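Local coordinates for thiamin pyrophosphokinase (Geobacillus thermodenitrificans, PDB 3K94), which catalyses the transfer of pyrophosphate from ATP to thiamine, making thiamine diphosphate, the active cofactor form of vitamin B1, at residues 29-34 against 78-83; 87-92 against 117-122; 152-157 against 162-167. All coordinates share one frame; numbering follows the deposited sequence.

Contact 1. Residues 29-34 against 78-83; sequences GVDRGT and KTDMEI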
loop_
_atom_site.group_PDB
_atom_site.type_symbol
_atom_site.label_atom_id
_atom_site.label_comp_id
_atom_site.label_asym_id
_atom_site.label_seq_id
_atom_site.Cartn_x
_atom_site.Cartn_y
_atom_site.Cartn_z
ATOM N N GLY B 29 -3.118 -12.240 18.462
ATOM C CA GLY B 29 -4.287 -11.775 17.736
ATOM C C GLY B 29 -4.526 -10.271 17.844
ATOM O O GLY B 29 -4.261 -9.660 18.871
ATOM N N VAL B 30 -5.012 -9.668 16.768
ATOM C CA VAL B 30 -5.373 -8.255 16.776
ATOM C C VAL B 30 -6.737 -8.149 16.127
ATOM O O VAL B 30 -6.938 -8.637 15.017
ATOM C CB VAL B 30 -4.353 -7.383 16.008
ATOM C CG1 VAL B 30 -4.965 -6.018 15.623
ATOM C CG2 VAL B 30 -3.077 -7.206 16.827
ATOM N N ASP B 31 -7.687 -7.550 16.834
ATOM C CA ASP B 31 -9.048 -7.427 16.314
ATOM C C ASP B 31 -9.595 -8.787 15.930
ATOM O O ASP B 31 -9.422 -9.754 16.663
ATOM C CB ASP B 31 -9.082 -6.492 15.112
ATOM C CG ASP B 31 -9.005 -5.052 15.522
ATOM O OD1 ASP B 31 -9.268 -4.798 16.717
ATOM O OD2 ASP B 31 -8.692 -4.184 14.670
ATOM N N ARG B 32 -10.240 -8.873 14.773
ATOM C CA ARG B 32 -10.821 -10.146 14.355
ATOM C C ARG B 32 -9.757 -11.122 13.856
ATOM O O ARG B 32 -10.054 -12.276 13.535
ATOM C CB ARG B 32 -11.909 -9.935 13.305
ATOM C CG ARG B 32 -11.401 -9.391 11.990
ATOM C CD ARG B 32 -12.480 -9.466 10.929
ATOM N NE ARG B 32 -11.945 -9.185 9.605
ATOM C CZ ARG B 32 -12.473 -9.662 8.486
ATOM N NH1 ARG B 32 -13.550 -10.445 8.546
ATOM N NH2 ARG B 32 -11.928 -9.362 7.309
ATOM N N GLY B 33 -8.510 -10.669 13.807
ATOM C CA GLY B 33 -7.411 -11.581 13.536
ATOM C C GLY B 33 -7.383 -12.757 14.515
ATOM O O GLY B 33 -6.890 -13.833 14.200
ATOM N N THR B 34 -7.911 -12.550 15.712
ATOM C CA THR B 34 -7.962 -13.607 16.719
ATOM C C THR B 34 -8.816 -14.794 16.274
ATOM O O THR B 34 -8.482 -15.942 16.571
ATOM C CB THR B 34 -8.468 -13.068 18.082
ATOM O OG1 THR B 34 -7.482 -12.190 18.634
ATOM C CG2 THR B 34 -8.730 -14.214 19.059
ATOM N N LYS B 78 -4.587 5.136 19.435
ATOM C CA LYS B 78 -3.682 4.105 18.946
ATOM C C LYS B 78 -4.500 3.008 18.268
ATOM O O LYS B 78 -5.590 2.681 18.722
ATOM C CB LYS B 78 -2.912 3.491 20.109
ATOM C CG LYS B 78 -1.752 4.297 20.660
ATOM C CD LYS B 78 -0.932 3.395 21.599
ATOM C CE LYS B 78 0.397 4.008 22.002
ATOM N NZ LYS B 78 0.199 5.062 23.025
ATOM N N THR B 79 -3.984 2.434 17.188
ATOM C CA THR B 79 -4.651 1.289 16.587
ATOM C C THR B 79 -4.301 0.039 17.388
ATOM O O THR B 79 -3.337 0.030 18.153
ATOM C CB THR B 79 -4.255 1.077 15.113
ATOM O OG1 THR B 79 -2.868 0.755 15.034
ATOM C CG2 THR B 79 -4.522 2.335 14.291
ATOM N N ASP B 80 -5.084 -1.013 17.202
ATOM C CA ASP B 80 -4.838 -2.270 17.886
ATOM C C ASP B 80 -3.539 -2.931 17.430
ATOM O O ASP B 80 -2.869 -3.593 18.216
ATOM C CB ASP B 80 -6.032 -3.201 17.693
ATOM C CG ASP B 80 -7.309 -2.613 18.269
ATOM O OD1 ASP B 80 -7.208 -1.844 19.247
ATOM O OD2 ASP B 80 -8.407 -2.901 17.745
HETATM N N MSE B 81 -3.192 -2.756 16.157
HETATM C CA MSE B 81 -1.949 -3.289 15.637
HETATM C C MSE B 81 -0.769 -2.591 16.315
HETATM O O MSE B 81 0.248 -3.217 16.643
HETATM C CB MSE B 81 -1.880 -3.072 14.126
HETATM C CG MSE B 81 -0.632 -3.640 13.489
HETATM SE SE MSE B 81 -0.633 -5.588 13.553
HETATM C CE MSE B 81 -2.056 -6.012 12.295
ATOM N N GLU B 82 -0.912 -1.286 16.519
ATOM C CA GLU B 82 0.133 -0.487 17.142
ATOM C C GLU B 82 0.401 -0.946 18.574
ATOM O O GLU B 82 1.544 -1.202 18.942
ATOM C CB GLU B 82 -0.237 1.000 17.145
ATOM C CG GLU B 82 0.717 1.834 17.973
ATOM C CD GLU B 82 0.530 3.322 17.771
ATOM O OE1 GLU B 82 -0.583 3.737 17.395
ATOM O OE2 GLU B 82 1.497 4.077 17.992
ATOM N N ILE B 83 -0.647 -1.066 19.380
ATOM C CA ILE B 83 -0.418 -1.517 20.748
ATOM C C ILE B 83 0.164 -2.922 20.752
ATOM O O ILE B 83 1.066 -3.215 21.551
ATOM C CB ILE B 83 -1.663 -1.393 21.681
ATOM C CG1 ILE B 83 -2.871 -2.147 21.129
ATOM C CG2 ILE B 83 -2.022 0.073 21.899
ATOM C CD1 ILE B 83 -4.141 -1.885 21.925
#
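Val30 packs its CG1 methyl against the first turn of helix 80-88, with CG1 3.7 Å from Asp80 CB and 3.8 Å from Met81 N. This is the tight part of the contact. With CG1 anti to the backbone N (chi1 161°), that methyl is turned to the Asp80-Met81 backbone and CG2 toward the selenium of Met81, a selenomethionine. The second touch is looser, and CG2 to SE measures 4.4 Å. Both of these side chains are buried. The other half is polar and partly exposed. There the carboxylates of Asp31 and Asp80 come together. The modelled spacing of their nearest oxygens is too short to be trusted, so the detail of this meeting is doubtful. Thr79 is the N-cap of helix 80-88: its OG1 accepts from Glu82 N at 3.2 Å. On the other segment, a type II' turn from Val30 to Gly33 carries the chain from strand 28-30 into helix 33-40. Strand 28-30 lies between strands 4-6 and 46-48 of the parallel part of the main sheet. Helix 80-88 packs over this sheet: Met81 touches Ile5 of strand 4-6, Ile83 touches Phe48 of strand 46-48, and Val30 reaches Ala84 of the helix.

Contact 2. Residues 87-92 against 117-122; sequences WAVEQT and LKYADR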
loop_
_atom_site.group_PDB
_atom_site.type_symbol
_atom_site.label_atom_id
_atom_site.label_comp_id
_atom_site.label_asym_id
_atom_site.label_seq_id
_atom_site.Cartn_x
_atom_site.Cartn_y
_atom_site.Cartn_z
ATOM N N TRP B 87 4.045 -3.809 22.172
ATOM C CA TRP B 87 4.329 -4.862 23.135
ATOM C C TRP B 87 5.348 -5.838 22.552
ATOM O O TRP B 87 6.385 -6.113 23.160
ATOM C CB TRP B 87 3.034 -5.583 23.560
ATOM C CG TRP B 87 3.276 -6.852 24.346
ATOM C CD1 TRP B 87 3.520 -6.954 25.694
ATOM C CD2 TRP B 87 3.315 -8.195 23.832
ATOM N NE1 TRP B 87 3.715 -8.270 26.039
ATOM C CE2 TRP B 87 3.592 -9.052 24.922
ATOM C CE3 TRP B 87 3.153 -8.753 22.558
ATOM C CZ2 TRP B 87 3.707 -10.437 24.776
ATOM C CZ3 TRP B 87 3.259 -10.132 22.417
ATOM C CH2 TRP B 87 3.537 -10.955 23.519
ATOM N N ALA B 88 5.053 -6.355 21.365
ATOM C CA ALA B 88 5.944 -7.288 20.674
ATOM C C ALA B 88 7.411 -6.857 20.665
ATOM O O ALA B 88 8.294 -7.676 20.907
ATOM C CB ALA B 88 5.462 -7.512 19.242
ATOM N N VAL B 89 7.682 -5.590 20.364
ATOM C CA VAL B 89 9.078 -5.145 20.272
ATOM C C VAL B 89 9.826 -5.149 21.609
ATOM O O VAL B 89 11.023 -4.874 21.644
ATOM C CB VAL B 89 9.224 -3.743 19.641
ATOM C CG1 VAL B 89 8.618 -3.721 18.252
ATOM C CG2 VAL B 89 8.604 -2.679 20.543
ATOM N N GLU B 90 9.125 -5.455 22.698
ATOM C CA GLU B 90 9.758 -5.568 24.010
ATOM C C GLU B 90 10.137 -6.998 24.376
ATOM O O GLU B 90 10.762 -7.227 25.413
ATOM C CB GLU B 90 8.848 -5.015 25.110
ATOM C CG GLU B 90 8.602 -3.531 25.035
ATOM C CD GLU B 90 7.697 -3.048 26.148
ATOM O OE1 GLU B 90 7.685 -1.829 26.405
ATOM O OE2 GLU B 90 7.000 -3.883 26.769
ATOM N N GLN B 91 9.754 -7.956 23.538
ATOM C CA GLN B 91 9.903 -9.365 23.887
ATOM C C GLN B 91 11.216 -10.008 23.443
ATOM O O GLN B 91 11.443 -11.197 23.674
ATOM C CB GLN B 91 8.715 -10.163 23.340
ATOM C CG GLN B 91 7.374 -9.581 23.754
ATOM C CD GLN B 91 7.299 -9.325 25.255
ATOM O OE1 GLN B 91 7.725 -10.156 26.061
ATOM N NE2 GLN B 91 6.757 -8.177 25.631
ATOM N N THR B 92 12.075 -9.230 22.802
ATOM C CA THR B 92 13.321 -9.768 22.274
ATOM C C THR B 92 13.093 -10.964 21.338
ATOM O O THR B 92 13.717 -12.019 21.478
ATOM C CB THR B 92 14.292 -10.159 23.407
ATOM O OG1 THR B 92 13.866 -11.387 24.016
ATOM C CG2 THR B 92 14.355 -9.050 24.457
ATOM N N LEU B 117 8.473 1.970 10.177
ATOM C CA LEU B 117 9.441 3.066 10.165
ATOM C C LEU B 117 9.803 3.534 11.556
ATOM O O LEU B 117 10.971 3.771 11.848
ATOM C CB LEU B 117 8.912 4.248 9.364
ATOM C CG LEU B 117 8.832 3.908 7.886
ATOM C CD1 LEU B 117 8.086 5.002 7.156
ATOM C CD2 LEU B 117 10.248 3.703 7.345
ATOM N N LYS B 118 8.801 3.678 12.415
ATOM C CA LYS B 118 9.061 4.042 13.798
ATOM C C LYS B 118 10.014 3.041 14.437
ATOM O O LYS B 118 10.914 3.423 15.187
ATOM C CB LYS B 118 7.768 4.141 14.604
ATOM C CG LYS B 118 8.012 4.297 16.102
ATOM C CD LYS B 118 6.714 4.475 16.865
ATOM C CE LYS B 118 6.960 4.675 18.351
ATOM N NZ LYS B 118 5.704 5.085 19.033
ATOM N N TYR B 119 9.825 1.760 14.133
ATOM C CA TYR B 119 10.688 0.712 14.673
ATOM C C TYR B 119 11.652 0.176 13.613
ATOM O O TYR B 119 11.916 -1.024 13.552
ATOM C CB TYR B 119 9.847 -0.430 15.250
ATOM C CG TYR B 119 8.999 -0.031 16.446
ATOM C CD1 TYR B 119 9.586 0.290 17.661
ATOM C CD2 TYR B 119 7.615 0.010 16.359
ATOM C CE1 TYR B 119 8.814 0.652 18.755
ATOM C CE2 TYR B 119 6.837 0.360 17.443
ATOM C CZ TYR B 119 7.438 0.687 18.637
ATOM O OH TYR B 119 6.661 1.035 19.720
ATOM N N ALA B 120 12.177 1.073 12.784
ATOM C CA ALA B 120 13.027 0.677 11.671
ATOM C C ALA B 120 14.242 -0.162 12.081
ATOM O O ALA B 120 14.748 -0.943 11.288
ATOM C CB ALA B 120 13.465 1.908 10.861
ATOM N N ASP B 121 14.712 -0.004 13.312
ATOM C CA ASP B 121 15.869 -0.786 13.759
ATOM C C ASP B 121 15.522 -2.203 14.207
ATOM O O ASP B 121 16.408 -2.982 14.539
ATOM C CB ASP B 121 16.662 -0.061 14.861
ATOM C CG ASP B 121 15.815 0.275 16.090
ATOM O OD1 ASP B 121 14.565 0.274 16.017
ATOM O OD2 ASP B 121 16.416 0.562 17.145
ATOM N N ARG B 122 14.235 -2.533 14.218
ATOM C CA ARG B 122 13.790 -3.876 14.602
ATOM C C ARG B 122 13.405 -4.709 13.385
ATOM O O ARG B 122 12.933 -4.181 12.386
ATOM C CB ARG B 122 12.588 -3.789 15.534
ATOM C CG ARG B 122 12.666 -2.658 16.536
ATOM C CD ARG B 122 13.845 -2.828 17.472
ATOM N NE ARG B 122 13.609 -2.144 18.741
ATOM C CZ ARG B 122 13.271 -2.763 19.866
ATOM N NH1 ARG B 122 13.138 -4.083 19.888
ATOM N NH2 ARG B 122 13.074 -2.060 20.969
#
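Val89 sets its two methyls on the ring of Tyr119 and gives its carbonyl to Arg122. CG1 stands over one face of the ring in a CH-pi contact, 4.1 Å from the centroid and 11° off the normal. CG2 sits between the backbone N and the carbonyl carbon and reaches the ring's outer part, 3.8 Å from Tyr119 CE1. The valine and tyrosine side chains cross at about a right angle. Lys118 CG covers the opposite face, so the ring is held between two aliphatic groups. The hydroxyl of Tyr119 is hydrogen-bonded to Asp86 of helix 80-88. The Arg122 chain folds at chi2 (-63°) and brings one face of its guanidinium, toward the rim, against Val89 CB, which is 3.9 Å from NH1. From there NH1 donates to Val89 O at 2.9 Å. The donor lies in the carbonyl plane on a lone pair, but the N-H angle of 132° is well short of straight. Replacing Val89 by alanine removes both methyls, and the tyrosine face would probably lose their cover and the ring be freer to shift. The arginine bond depends on the backbone of Val89 and the ring contact on its side chain, so polar and apolar links together join the turns near the C-terminal parts of helices 80-88 and 106-118.

Contact 3. Residues 152-157 against 162-167; sequences VSYIPV and AEFTLT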
loop_
_atom_site.group_PDB
_atom_site.type_symbol
_atom_site.label_atom_id
_atom_site.label_comp_id
_atom_site.label_asym_id
_atom_site.label_seq_id
_atom_site.Cartn_x
_atom_site.Cartn_y
_atom_site.Cartn_z
ATOM N N VAL B 152 11.664 -8.217 -6.676
ATOM C CA VAL B 152 12.215 -7.411 -5.594
ATOM C C VAL B 152 12.192 -5.940 -5.999
ATOM O O VAL B 152 12.595 -5.584 -7.108
ATOM C CB VAL B 152 13.658 -7.830 -5.231
ATOM C CG1 VAL B 152 14.154 -7.065 -3.998
ATOM C CG2 VAL B 152 13.730 -9.326 -4.982
ATOM N N SER B 153 11.714 -5.081 -5.107
ATOM C CA SER B 153 11.709 -3.650 -5.382
ATOM C C SER B 153 12.296 -2.901 -4.205
ATOM O O SER B 153 12.060 -3.262 -3.041
ATOM C CB SER B 153 10.294 -3.147 -5.666
ATOM O OG SER B 153 9.675 -3.959 -6.638
ATOM N N TYR B 154 13.082 -1.877 -4.514
ATOM C CA TYR B 154 13.639 -1.008 -3.494
ATOM C C TYR B 154 13.117 0.396 -3.698
ATOM O O TYR B 154 13.156 0.927 -4.816
ATOM C CB TYR B 154 15.163 -1.011 -3.547
ATOM C CG TYR B 154 15.742 -2.347 -3.177
ATOM C CD1 TYR B 154 15.835 -2.734 -1.851
ATOM C CD2 TYR B 154 16.185 -3.233 -4.156
ATOM C CE1 TYR B 154 16.355 -3.963 -1.505
ATOM C CE2 TYR B 154 16.710 -4.453 -3.821
ATOM C CZ TYR B 154 16.788 -4.822 -2.493
ATOM O OH TYR B 154 17.306 -6.050 -2.148
ATOM N N ILE B 155 12.619 0.980 -2.613
ATOM C CA ILE B 155 12.109 2.337 -2.627
ATOM C C ILE B 155 12.726 3.139 -1.494
ATOM O O ILE B 155 12.656 2.727 -0.339
ATOM C CB ILE B 155 10.584 2.358 -2.499
ATOM C CG1 ILE B 155 9.959 1.630 -3.680
ATOM C CG2 ILE B 155 10.067 3.796 -2.437
ATOM C CD1 ILE B 155 8.453 1.511 -3.602
ATOM N N PRO B 156 13.347 4.284 -1.819
ATOM C CA PRO B 156 13.939 5.146 -0.791
ATOM C C PRO B 156 12.847 5.807 0.052
ATOM O O PRO B 156 11.895 6.338 -0.497
ATOM C CB PRO B 156 14.660 6.214 -1.613
ATOM C CG PRO B 156 13.848 6.320 -2.851
ATOM C CD PRO B 156 13.389 4.911 -3.151
ATOM N N VAL B 157 12.978 5.752 1.369
ATOM C CA VAL B 157 12.038 6.411 2.263
ATOM C C VAL B 157 12.567 7.799 2.627
ATOM O O VAL B 157 11.829 8.787 2.624
ATOM C CB VAL B 157 11.810 5.576 3.543
ATOM C CG1 VAL B 157 11.002 6.356 4.554
ATOM C CG2 VAL B 157 11.120 4.260 3.201
ATOM N N ALA B 162 22.471 6.551 0.276
ATOM C CA ALA B 162 23.822 6.567 -0.284
ATOM C C ALA B 162 24.454 5.191 -0.377
ATOM O O ALA B 162 24.117 4.280 0.388
ATOM C CB ALA B 162 24.723 7.514 0.502
ATOM N N GLU B 163 25.372 5.078 -1.334
ATOM C CA GLU B 163 26.179 3.893 -1.578
ATOM C C GLU B 163 25.355 2.616 -1.614
ATOM O O GLU B 163 25.722 1.607 -1.020
ATOM C CB GLU B 163 27.311 3.781 -0.555
ATOM C CG GLU B 163 28.206 5.008 -0.471
ATOM C CD GLU B 163 29.264 4.869 0.614
ATOM O OE1 GLU B 163 29.871 3.782 0.713
ATOM O OE2 GLU B 163 29.484 5.836 1.372
ATOM N N PHE B 164 24.235 2.664 -2.322
ATOM C CA PHE B 164 23.420 1.480 -2.487
ATOM C C PHE B 164 24.159 0.448 -3.351
ATOM O O PHE B 164 24.611 0.757 -4.449
ATOM C CB PHE B 164 22.074 1.850 -3.090
ATOM C CG PHE B 164 21.119 0.716 -3.135
ATOM C CD1 PHE B 164 20.690 0.119 -1.957
ATOM C CD2 PHE B 164 20.652 0.230 -4.344
ATOM C CE1 PHE B 164 19.810 -0.943 -1.989
ATOM C CE2 PHE B 164 19.759 -0.822 -4.375
ATOM C CZ PHE B 164 19.334 -1.406 -3.190
ATOM N N THR B 165 24.284 -0.777 -2.845
ATOM C CA THR B 165 25.048 -1.814 -3.533
ATOM C C THR B 165 24.339 -3.159 -3.466
ATOM O O THR B 165 23.884 -3.579 -2.400
ATOM C CB THR B 165 26.457 -1.951 -2.925
ATOM O OG1 THR B 165 27.173 -0.724 -3.108
ATOM C CG2 THR B 165 27.225 -3.111 -3.569
ATOM N N LEU B 166 24.218 -3.819 -4.612
ATOM C CA LEU B 166 23.587 -5.134 -4.673
ATOM C C LEU B 166 24.582 -6.194 -5.113
ATOM O O LEU B 166 25.446 -5.917 -5.938
ATOM C CB LEU B 166 22.418 -5.139 -5.658
ATOM C CG LEU B 166 21.214 -4.225 -5.432
ATOM C CD1 LEU B 166 20.299 -4.280 -6.661
ATOM C CD2 LEU B 166 20.459 -4.639 -4.175
ATOM N N THR B 167 24.463 -7.399 -4.547
ATOM C CA THR B 167 25.156 -8.576 -5.074
ATOM C C THR B 167 24.139 -9.705 -5.287
ATOM O O THR B 167 23.217 -9.868 -4.489
ATOM C CB THR B 167 26.335 -9.047 -4.159
ATOM O OG1 THR B 167 25.831 -9.648 -2.957
ATOM C CG2 THR B 167 27.286 -7.872 -3.800
#
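Phe164 points the edge of its ring at the face of Tyr154 in a T-shaped stack. The ring centroids are 5.1 Å apart and the planes meet at 64°. The leading atom is Phe164 CZ, which stands over the tyrosine face, offset toward the rim, 3.7 Å from Tyr154 CG. Phe164 CG is anti to the backbone N (chi1 -173°), and this carries the ring from its own segment toward Tyr154. The phenylalanine and tyrosine side chains cross at about a right angle. Leu166 lies farther along the same ring. Its CD2 is 3.8 Å from Tyr154 CE2 and 4.0 Å from Tyr154 OH. Here the two side chains run past each other in opposite directions. Phe164 and Leu166 thus share the one tyrosine, Phe164 near its root and Leu166 near its hydroxyl end. The closest CA pair, Tyr154 CA and Phe164 CA, is 10.1 Å apart, so side chains alone bridge the segments. Strand 151-156 belongs to the main sheet and strand 165-167 to the separate three-stranded sheet, and the contact lies between them. Phe197 of strand 194-199 meets all three side chains, and Leu204 touches both aromatic rings. No hydrogen bond crosses between the segments. The two sheets are joined here by aromatic and aliphatic packing, consistent with a hydrophobic core in the vitamin B1 binding domain.

The three contacts follow one another along the chain. Contacts 1 and 2 lie in the catalytic domain and share helix 80-88: contact 1 uses its beginning and contact 2 its later part. Their centres are 16 Å apart. Contact 3 lies in the vitamin B1 binding domain. Its centre is 22 Å from that of contact 2 and 31 Å from that of contact 1, on the opposite side of the chain's centre. Contacts 1 and 3 both reach the main mixed sheet, which runs through both domains. Contacts 2 and 3 touch directly, Leu117 CD2 lying 3.9 Å from Val157 CG1. All three meet the second subunit, contact 1 through Glu82. This is consistent with contact 2 lying near where the two domains and the dimer partner come together.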